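Local coordinates for SIR4-interacting protein SIF2 (Saccharomyces cerevisiae, PDB 1R5M) that antagonizes telomeric silencing in yeast and belongs to the Set3C transcriptional corepressor complex, possibly recruiting SIR4 to non-telomeric sites, at residues S207-E213 against P249-F255; L261-D267 against S291-W297; N283-H288 against R313-L317. All blocks are in the same frame, centred on the assembly; numbering follows the deposited sequence.

The three contacts follow the seams between successive propeller blades; interactions 1 and 2 lie at similar depth, about 10 and 11 Å from the chain centre to their own centres, and interaction 3 about 19 Å from it. Interaction 1, WD 4 against WD 5, and interaction 2, WD 5 against WD 6, have centres about 8 Å apart. Each uses one strand of the hairpin 250-256/261-266, where Glu254 O and Leu263 N lie 2.8 Å apart in a probable hydrogen bond. Interaction 3 lies farther out on the same WD 5–WD 6 seam, its centre about 10 Å from that of interaction 2; Trp297 CZ3 and Leu317 CD2 meet at 3.8 Å. Interactions 1 and 3 do not touch: their centres are about 17 Å apart.

Interaction 1: S207-E213 against P249-F255; sequences SLGVDVE and PISVLEF
Glu213 and Asp211 each send one carboxylate oxygen to the backbone of strand 250-255. Glu213 OE2 accepts from Phe255 N at 2.7 Å through its anti lone pair, and the N-H...O angle of 176° makes this bond almost straight. The side chain gets there by leaving with CG anti to the backbone N and then bending at chi2 (73°); its CB meanwhile packs on Leu253 CB at 3.7 Å. Two residues earlier, Asp211 OD2 takes Leu253 N at 2.9 Å, met from above the carboxylate plane. Two waters also donate to this oxygen, one shared with Glu254 OE2 and the other with Ser251 O, so three donors grip it. These segments, 5° apart in direction, bring the loop leading into the innermost strand of WD 4 alongside the innermost strand of WD 5 in the eight-repeat WD40 propeller. Backbone pairing is confined to one bridge, Gly209 with Ile250, where Ile250 N bonds Leu208 O at 3.0 Å; beyond it the carboxylates serve the strand's N-H groups. With an alanine here instead of Asp211, Leu253 N would probably be left without its acceptor and both waters without a shared partner. Leu253 CD1 meanwhile lies against Val212 CA at 3.9 Å. The acidic group includes Glu254, whose OE1 comes within 3.7 Å of Glu213 OE2, and Lys156, salt-bridged to Asp211 OD1 and Glu213 OE1, is likely to offset the repulsion.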
loop_
_atom_site.group_PDB
_atom_site.type_symbol
_atom_site.label_atom_id
_atom_site.label_comp_id
_atom_site.label_asym_id
_atom_site.label_seq_id
_atom_site.Cartn_x
_atom_site.Cartn_y
_atom_site.Cartn_z
ATOM N N SER A 207 -1.007 -15.515 -10.776
ATOM C CA SER A 207 -0.285 -14.318 -10.361
ATOM C C SER A 207 1.017 -14.652 -9.637
ATOM O O SER A 207 1.084 -15.606 -8.860
ATOM C CB SER A 207 -1.170 -13.470 -9.444
ATOM O OG SER A 207 -0.462 -12.351 -8.935
ATOM N N LEU A 208 2.050 -13.859 -9.903
ATOM C CA LEU A 208 3.349 -14.044 -9.263
ATOM C C LEU A 208 3.411 -13.173 -8.015
ATOM O O LEU A 208 4.286 -13.342 -7.167
ATOM C CB LEU A 208 4.477 -13.623 -10.205
ATOM C CG LEU A 208 4.613 -14.371 -11.526
ATOM C CD1 LEU A 208 5.819 -13.826 -12.274
ATOM C CD2 LEU A 208 4.768 -15.864 -11.268
ATOM N N GLY A 209 2.476 -12.236 -7.918
ATOM C CA GLY A 209 2.453 -11.329 -6.787
ATOM C C GLY A 209 1.820 -10.007 -7.176
ATOM O O GLY A 209 1.486 -9.795 -8.344
ATOM N N VAL A 210 1.681 -9.105 -6.209
ATOM C CA VAL A 210 1.038 -7.823 -6.461
ATOM C C VAL A 210 1.784 -6.602 -5.930
ATOM O O VAL A 210 1.174 -5.566 -5.668
ATOM C CB VAL A 210 -0.384 -7.818 -5.866
ATOM C CG1 VAL A 210 -1.251 -8.854 -6.575
ATOM C CG2 VAL A 210 -0.323 -8.127 -4.372
ATOM N N ASP A 211 3.095 -6.716 -5.760
ATOM C CA ASP A 211 3.871 -5.582 -5.266
ATOM C C ASP A 211 5.258 -5.578 -5.903
ATOM O O ASP A 211 5.727 -6.602 -6.398
ATOM C CB ASP A 211 4.004 -5.661 -3.737
ATOM C CG ASP A 211 4.133 -4.292 -3.077
ATOM O OD1 ASP A 211 4.131 -3.271 -3.799
ATOM O OD2 ASP A 211 4.225 -4.241 -1.828
ATOM N N VAL A 212 5.884 -4.402 -5.908
ATOM C CA VAL A 212 7.240 -4.205 -6.422
ATOM C C VAL A 212 7.864 -3.196 -5.456
ATOM O O VAL A 212 7.154 -2.592 -4.656
ATOM C CB VAL A 212 7.253 -3.619 -7.854
ATOM C CG1 VAL A 212 6.592 -4.592 -8.827
ATOM C CG2 VAL A 212 6.552 -2.273 -7.875
ATOM N N GLU A 213 9.176 -2.994 -5.520
ATOM C CA GLU A 213 9.799 -2.065 -4.582
ATOM C C GLU A 213 11.201 -1.632 -4.991
ATOM O O GLU A 213 11.951 -2.410 -5.575
ATOM C CB GLU A 213 9.854 -2.717 -3.186
ATOM C CG GLU A 213 10.539 -1.886 -2.104
ATOM C CD GLU A 213 9.705 -0.699 -1.649
ATOM O OE1 GLU A 213 8.958 -0.143 -2.482
ATOM O OE2 GLU A 213 9.804 -0.310 -0.466
ATOM N N PRO A 249 2.904 -16.651 -4.199
ATOM C CA PRO A 249 2.935 -15.283 -4.725
ATOM C C PRO A 249 3.373 -14.248 -3.690
ATOM O O PRO A 249 3.092 -14.383 -2.496
ATOM C CB PRO A 249 1.502 -15.069 -5.196
ATOM C CG PRO A 249 1.121 -16.440 -5.681
ATOM C CD PRO A 249 1.646 -17.325 -4.573
ATOM N N ILE A 250 4.061 -13.214 -4.163
ATOM C CA ILE A 250 4.559 -12.147 -3.302
ATOM C C ILE A 250 3.495 -11.062 -3.161
ATOM O O ILE A 250 3.118 -10.417 -4.138
ATOM C CB ILE A 250 5.853 -11.541 -3.891
ATOM C CG1 ILE A 250 6.893 -12.646 -4.112
ATOM C CG2 ILE A 250 6.398 -10.473 -2.961
ATOM C CD1 ILE A 250 7.269 -13.415 -2.849
ATOM N N SER A 251 3.023 -10.862 -1.935
ATOM C CA SER A 251 1.970 -9.887 -1.660
ATOM C C SER A 251 2.469 -8.530 -1.178
ATOM O O SER A 251 1.768 -7.526 -1.311
ATOM C CB SER A 251 1.007 -10.462 -0.618
ATOM O OG SER A 251 1.700 -10.797 0.574
ATOM N N VAL A 252 3.675 -8.500 -0.621
ATOM C CA VAL A 252 4.231 -7.259 -0.094
ATOM C C VAL A 252 5.741 -7.181 -0.266
ATOM O O VAL A 252 6.445 -8.164 -0.055
ATOM C CB VAL A 252 3.965 -7.123 1.430
ATOM C CG1 VAL A 252 4.486 -5.781 1.939
ATOM C CG2 VAL A 252 2.477 -7.284 1.728
ATOM N N LEU A 253 6.222 -6.001 -0.641
ATOM C CA LEU A 253 7.652 -5.738 -0.771
ATOM C C LEU A 253 7.859 -4.327 -0.228
ATOM O O LEU A 253 7.377 -3.352 -0.806
ATOM C CB LEU A 253 8.112 -5.836 -2.231
ATOM C CG LEU A 253 8.185 -7.266 -2.778
ATOM C CD1 LEU A 253 8.424 -7.224 -4.271
ATOM C CD2 LEU A 253 9.304 -8.040 -2.081
ATOM N N GLU A 254 8.554 -4.239 0.902
ATOM C CA GLU A 254 8.824 -2.967 1.568
ATOM C C GLU A 254 10.282 -2.859 1.987
ATOM O O GLU A 254 10.766 -3.639 2.814
ATOM C CB GLU A 254 7.944 -2.822 2.813
ATOM C CG GLU A 254 6.457 -2.650 2.535
ATOM C CD GLU A 254 6.117 -1.279 1.977
ATOM O OE1 GLU A 254 7.017 -0.414 1.930
ATOM O OE2 GLU A 254 4.949 -1.070 1.594
ATOM N N PHE A 255 10.982 -1.882 1.420
ATOM C CA PHE A 255 12.385 -1.675 1.743
ATOM C C PHE A 255 12.543 -0.585 2.797
ATOM O O PHE A 255 11.892 0.459 2.727
ATOM C CB PHE A 255 13.163 -1.279 0.483
ATOM C CG PHE A 255 14.644 -1.142 0.701
ATOM C CD1 PHE A 255 15.434 -2.264 0.935
ATOM C CD2 PHE A 255 15.249 0.110 0.669
ATOM C CE1 PHE A 255 16.812 -2.142 1.133
ATOM C CE2 PHE A 255 16.624 0.243 0.865
ATOM C CZ PHE A 255 17.404 -0.884 1.096
HETATM O O HOH W 1 3.953 -1.896 -0.667
HETATM O O HOH W 2 1.477 -4.860 -0.813
HETATM O O HOH W 3 7.010 0.815 -0.505
#

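Interaction 2: L261-D267 against S291-W297; sequences LLLSASD and SIVSASW
In the packing interface between propeller blades WD 5 and WD 6, Leu261, Leu263 and Ala265 of the second strand of one blade face Ile292, Ala295 and Trp297 of the innermost strand of the next. The strand axes approach to 6.7 Å and run antiparallel within 16°, with no clear hydrogen bond between them, as expected where one sheet lies on another. Trp297 fills one end. The Leu261 side chain crosses the indole at about a right angle, its CB 3.7 Å from Trp297 CH2, while Leu263 CB lies 3.5 Å from Trp297 NE1. With CG of Leu263 anti to the backbone N (chi1 160°), the branch CD2 is carried over a face of the indole and on to Ala295 CB, 4.0 Å away. The next inward-facing residue is small: Ala265 CB touches Ile292 CG2 at 3.7 Å and Ala295 CB at 4.2 Å. Where the pair of segments ends, a water donates to Asp267 O and also hydrogen-bonds Ser291 OG, joining the Asp267 carbonyl to the Ser291 side chain. The indole N-H is not spent on this seam's partner strand: Trp297 NE1 bonds Glu254 O, on the strand beside 261-266. The contact therefore relies on apolar shape matching through most of its length, with the tryptophan's N-H satisfied by Glu254 O of the opposing blade and water joining the Asp267-Ser291 end.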
loop_
_atom_site.group_PDB
_atom_site.type_symbol
_atom_site.label_atom_id
_atom_site.label_comp_id
_atom_site.label_asym_id
_atom_site.label_seq_id
_atom_site.Cartn_x
_atom_site.Cartn_y
_atom_site.Cartn_z
ATOM N N LEU A 261 17.214 -3.180 4.765
ATOM C CA LEU A 261 16.639 -4.513 4.678
ATOM C C LEU A 261 15.324 -4.486 3.921
ATOM O O LEU A 261 14.580 -3.508 3.980
ATOM C CB LEU A 261 16.391 -5.084 6.076
ATOM C CG LEU A 261 17.615 -5.284 6.974
ATOM C CD1 LEU A 261 17.158 -5.760 8.345
ATOM C CD2 LEU A 261 18.564 -6.298 6.347
ATOM N N LEU A 262 15.053 -5.571 3.207
ATOM C CA LEU A 262 13.820 -5.713 2.448
ATOM C C LEU A 262 12.876 -6.645 3.189
ATOM O O LEU A 262 13.272 -7.732 3.608
ATOM C CB LEU A 262 14.103 -6.308 1.067
ATOM C CG LEU A 262 12.861 -6.651 0.234
ATOM C CD1 LEU A 262 12.162 -5.365 -0.199
ATOM C CD2 LEU A 262 13.267 -7.475 -0.979
ATOM N N LEU A 263 11.634 -6.206 3.359
ATOM C CA LEU A 263 10.607 -7.014 4.001
ATOM C C LEU A 263 9.710 -7.543 2.890
ATOM O O LEU A 263 9.282 -6.782 2.022
ATOM C CB LEU A 263 9.765 -6.161 4.959
ATOM C CG LEU A 263 8.384 -6.720 5.330
ATOM C CD1 LEU A 263 8.529 -7.959 6.205
ATOM C CD2 LEU A 263 7.594 -5.649 6.066
ATOM N N SER A 264 9.451 -8.848 2.890
ATOM C CA SER A 264 8.557 -9.423 1.893
ATOM C C SER A 264 7.493 -10.255 2.601
ATOM O O SER A 264 7.728 -10.785 3.687
ATOM C CB SER A 264 9.332 -10.302 0.899
ATOM O OG SER A 264 9.945 -11.407 1.545
ATOM N N ALA A 265 6.308 -10.325 2.004
ATOM C CA ALA A 265 5.219 -11.130 2.553
ATOM C C ALA A 265 4.715 -11.966 1.392
ATOM O O ALA A 265 4.807 -11.551 0.231
ATOM C CB ALA A 265 4.105 -10.248 3.095
ATOM N N SER A 266 4.173 -13.138 1.695
ATOM C CA SER A 266 3.708 -14.029 0.644
ATOM C C SER A 266 2.404 -14.741 0.971
ATOM O O SER A 266 1.974 -14.786 2.127
ATOM C CB SER A 266 4.795 -15.070 0.364
ATOM O OG SER A 266 4.325 -16.116 -0.469
ATOM N N ASP A 267 1.776 -15.287 -0.065
ATOM C CA ASP A 267 0.544 -16.040 0.107
ATOM C C ASP A 267 0.890 -17.283 0.918
ATOM O O ASP A 267 -0.000 -17.929 1.477
ATOM C CB ASP A 267 -0.029 -16.480 -1.244
ATOM C CG ASP A 267 -0.700 -15.350 -2.000
ATOM O OD1 ASP A 267 -0.726 -14.209 -1.496
ATOM O OD2 ASP A 267 -1.210 -15.612 -3.110
ATOM N N SER A 291 -3.009 -16.394 3.939
ATOM C CA SER A 291 -2.276 -15.377 3.198
ATOM C C SER A 291 -2.134 -14.059 3.946
ATOM O O SER A 291 -3.062 -13.603 4.616
ATOM C CB SER A 291 -2.961 -15.116 1.856
ATOM O OG SER A 291 -3.008 -16.296 1.075
ATOM N N ILE A 292 -0.959 -13.453 3.825
ATOM C CA ILE A 292 -0.692 -12.169 4.454
ATOM C C ILE A 292 -1.107 -11.093 3.457
ATOM O O ILE A 292 -0.616 -11.058 2.327
ATOM C CB ILE A 292 0.803 -12.035 4.807
ATOM C CG1 ILE A 292 1.148 -13.031 5.920
ATOM C CG2 ILE A 292 1.115 -10.609 5.241
ATOM C CD1 ILE A 292 2.612 -13.079 6.293
ATOM N N VAL A 293 -2.011 -10.213 3.873
ATOM C CA VAL A 293 -2.509 -9.169 2.986
ATOM C C VAL A 293 -1.716 -7.869 3.016
ATOM O O VAL A 293 -1.646 -7.164 2.009
ATOM C CB VAL A 293 -3.998 -8.865 3.276
ATOM C CG1 VAL A 293 -4.825 -10.129 3.075
ATOM C CG2 VAL A 293 -4.167 -8.342 4.692
ATOM N N SER A 294 -1.113 -7.554 4.158
ATOM C CA SER A 294 -0.326 -6.330 4.287
ATOM C C SER A 294 0.765 -6.522 5.330
ATOM O O SER A 294 0.617 -7.325 6.249
ATOM C CB SER A 294 -1.206 -5.152 4.728
ATOM O OG SER A 294 -2.351 -4.998 3.905
ATOM N N ALA A 295 1.859 -5.781 5.182
ATOM C CA ALA A 295 2.966 -5.829 6.131
ATOM C C ALA A 295 3.754 -4.532 6.026
ATOM O O ALA A 295 3.883 -3.959 4.941
ATOM C CB ALA A 295 3.873 -7.023 5.847
ATOM N N SER A 296 4.279 -4.074 7.156
ATOM C CA SER A 296 5.037 -2.831 7.206
ATOM C C SER A 296 6.164 -2.891 8.215
ATOM O O SER A 296 6.152 -3.695 9.149
ATOM C CB SER A 296 4.137 -1.659 7.629
ATOM O OG SER A 296 3.083 -1.421 6.721
ATOM N N TRP A 297 7.137 -2.010 8.024
ATOM C CA TRP A 297 8.230 -1.890 8.961
ATOM C C TRP A 297 7.698 -1.059 10.117
ATOM O O TRP A 297 6.877 -0.159 9.922
ATOM C CB TRP A 297 9.413 -1.143 8.337
ATOM C CG TRP A 297 10.257 -1.993 7.476
ATOM C CD1 TRP A 297 10.206 -2.098 6.117
ATOM C CD2 TRP A 297 11.258 -2.908 7.917
ATOM N NE1 TRP A 297 11.119 -3.028 5.682
ATOM C CE2 TRP A 297 11.778 -3.544 6.768
ATOM C CE3 TRP A 297 11.768 -3.256 9.174
ATOM C CZ2 TRP A 297 12.784 -4.512 6.839
ATOM C CZ3 TRP A 297 12.770 -4.220 9.247
ATOM C CH2 TRP A 297 13.267 -4.836 8.083
HETATM O O HOH W 4 -2.646 -18.873 0.534
#

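Interaction 3: N283-H288 against R313-L317. Unlike the reference sequence in segment 283-288: Cys284 (reference Ser).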
loop_
_atom_site.group_PDB
_atom_site.type_symbol
_atom_site.label_atom_id
_atom_site.label_comp_id
_atom_site.label_asym_id
_atom_site.label_seq_id
_atom_site.Cartn_x
_atom_site.Cartn_y
_atom_site.Cartn_z
ATOM N N ASN A 283 15.755 -13.450 7.904
ATOM C CA ASN A 283 14.716 -13.893 8.832
ATOM C C ASN A 283 13.551 -14.467 8.044
ATOM O O ASN A 283 13.329 -14.100 6.891
ATOM C CB ASN A 283 14.167 -12.727 9.664
ATOM C CG ASN A 283 15.180 -12.158 10.627
ATOM O OD1 ASN A 283 15.587 -12.816 11.590
ATOM N ND2 ASN A 283 15.591 -10.927 10.379
ATOM N N CYS A 284 12.816 -15.377 8.674
ATOM C CA CYS A 284 11.626 -15.968 8.075
ATOM C C CYS A 284 10.678 -16.185 9.242
ATOM O O CYS A 284 10.969 -16.971 10.147
ATOM C CB CYS A 284 11.926 -17.302 7.397
ATOM S SG CYS A 284 10.466 -17.984 6.556
ATOM N N PHE A 285 9.556 -15.474 9.229
ATOM C CA PHE A 285 8.577 -15.565 10.304
ATOM C C PHE A 285 7.327 -16.374 9.968
ATOM O O PHE A 285 6.539 -15.994 9.090
ATOM C CB PHE A 285 8.158 -14.154 10.752
ATOM C CG PHE A 285 9.283 -13.336 11.321
ATOM C CD1 PHE A 285 9.677 -12.146 10.711
ATOM C CD2 PHE A 285 9.951 -13.752 12.468
ATOM C CE1 PHE A 285 10.720 -11.384 11.235
ATOM C CE2 PHE A 285 10.995 -12.997 13.000
ATOM C CZ PHE A 285 11.380 -11.812 12.384
ATOM N N TYR A 286 7.161 -17.487 10.681
ATOM C CA TYR A 286 6.008 -18.372 10.531
ATOM C C TYR A 286 5.009 -18.051 11.635
ATOM O O TYR A 286 5.391 -17.641 12.729
ATOM C CB TYR A 286 6.407 -19.846 10.683
ATOM C CG TYR A 286 7.296 -20.396 9.595
ATOM C CD1 TYR A 286 8.684 -20.351 9.714
ATOM C CD2 TYR A 286 6.748 -20.961 8.445
ATOM C CE1 TYR A 286 9.510 -20.858 8.712
ATOM C CE2 TYR A 286 7.559 -21.470 7.438
ATOM C CZ TYR A 286 8.939 -21.415 7.577
ATOM O OH TYR A 286 9.742 -21.911 6.577
ATOM N N GLY A 287 3.730 -18.258 11.350
ATOM C CA GLY A 287 2.712 -17.993 12.349
ATOM C C GLY A 287 1.343 -17.808 11.735
ATOM O O GLY A 287 0.361 -18.404 12.190
ATOM N N HIS A 288 1.265 -16.970 10.708
ATOM C CA HIS A 288 -0.004 -16.734 10.039
ATOM C C HIS A 288 -0.487 -18.039 9.415
ATOM O O HIS A 288 0.303 -18.791 8.844
ATOM C CB HIS A 288 0.154 -15.652 8.971
ATOM C CG HIS A 288 0.151 -14.259 9.524
ATOM N ND1 HIS A 288 -0.932 -13.732 10.197
ATOM C CD2 HIS A 288 1.088 -13.282 9.494
ATOM C CE1 HIS A 288 -0.660 -12.489 10.555
ATOM N NE2 HIS A 288 0.559 -12.191 10.142
ATOM N N ARG A 313 0.079 -9.353 13.640
ATOM C CA ARG A 313 1.242 -9.836 14.366
ATOM C C ARG A 313 2.432 -8.900 14.264
ATOM O O ARG A 313 2.784 -8.440 13.177
ATOM C CB ARG A 313 1.622 -11.229 13.854
ATOM C CG ARG A 313 0.512 -12.254 14.062
ATOM C CD ARG A 313 0.821 -13.603 13.436
ATOM N NE ARG A 313 -0.352 -14.473 13.480
ATOM C CZ ARG A 313 -0.457 -15.554 14.244
ATOM N NH1 ARG A 313 0.549 -15.914 15.033
ATOM N NH2 ARG A 313 -1.573 -16.270 14.228
ATOM N N LEU A 314 3.034 -8.616 15.416
ATOM C CA LEU A 314 4.205 -7.746 15.504
ATOM C C LEU A 314 5.396 -8.659 15.769
ATOM O O LEU A 314 5.392 -9.440 16.729
ATOM C CB LEU A 314 4.036 -6.741 16.649
ATOM C CG LEU A 314 5.196 -5.769 16.881
ATOM C CD1 LEU A 314 5.322 -4.814 15.700
ATOM C CD2 LEU A 314 4.948 -4.991 18.165
ATOM N N TRP A 315 6.414 -8.552 14.921
ATOM C CA TRP A 315 7.592 -9.405 15.013
ATOM C C TRP A 315 8.862 -8.644 15.369
ATOM O O TRP A 315 9.052 -7.509 14.943
ATOM C CB TRP A 315 7.809 -10.124 13.676
ATOM C CG TRP A 315 6.553 -10.686 13.043
ATOM C CD1 TRP A 315 5.654 -10.019 12.256
ATOM C CD2 TRP A 315 6.094 -12.038 13.115
ATOM N NE1 TRP A 315 4.666 -10.880 11.825
ATOM C CE2 TRP A 315 4.915 -12.125 12.340
ATOM C CE3 TRP A 315 6.566 -13.190 13.759
ATOM C CZ2 TRP A 315 4.204 -13.320 12.191
ATOM C CZ3 TRP A 315 5.859 -14.375 13.611
ATOM C CH2 TRP A 315 4.692 -14.431 12.833
ATOM N N SER A 316 9.734 -9.290 16.140
ATOM C CA SER A 316 11.003 -8.698 16.554
ATOM C C SER A 316 12.176 -9.294 15.783
ATOM O O SER A 316 12.376 -10.509 15.786
ATOM C CB SER A 316 11.227 -8.930 18.052
ATOM O OG SER A 316 12.565 -8.632 18.426
ATOM N N LEU A 317 12.950 -8.447 15.111
ATOM C CA LEU A 317 14.117 -8.936 14.384
ATOM C C LEU A 317 15.252 -9.226 15.365
ATOM O O LEU A 317 15.999 -10.186 15.193
ATOM C CB LEU A 317 14.585 -7.910 13.343
ATOM C CG LEU A 317 13.896 -7.971 11.976
ATOM C CD1 LEU A 317 12.425 -7.590 12.105
ATOM C CD2 LEU A 317 14.608 -7.032 11.015
#
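The Asp-His-Ser-Trp tetrad of a WD40 repeat, here Asp309, His288, Ser305 and Trp315, forms one half of this contact, and aromatic packing by the last strand of the preceding blade forms the other: His288 and Phe285 meet Arg313 and Trp315. His288 belongs to the Gly-His pair that opens WD 6. Its NE2 bonds Ser305 OG, which also takes part in a bond with Trp315 NE1, and its ND1 bonds Asp309 OD2, so both imidazole nitrogens are fixed and the ring is held against turning. Across one face of that ring runs Arg313, extended from CG to NE, placing CD 3.6 Å from the imidazole centroid in a CH-pi contact. The guanidinium plane is turned 72° from the imidazole, with Gly287 O above one of its faces, and Arg313 NE hydrogen-bonds Ser311 OG. His288 CD2 comes to the edge of the indole, 4.1 Å from Trp315 CZ2. On an indole face, Phe285 CB sits 3.7 Å from the centroid of the six-membered ring. The arrangement is reciprocal, since Trp315 CB stands 4.0 Å from the centroid of the phenyl ring, 9° off its normal. The two aromatic planes are near parallel (22°) but slid apart, so the CH-pi contacts carry more than ring overlap. Tyr286 O approaches the indole edge at 3.3 Å from Trp315 CH2, and Leu317 CD1 the phenyl edge, 4.2 Å from Phe285 CE1. Strand 283-285 pairs with strand 271-274 as the outermost strand of the WD 5 blade, while strand 311-316 lies between strands 302-307 and 321-327, whose Val303 and Leu322 also touch Trp315.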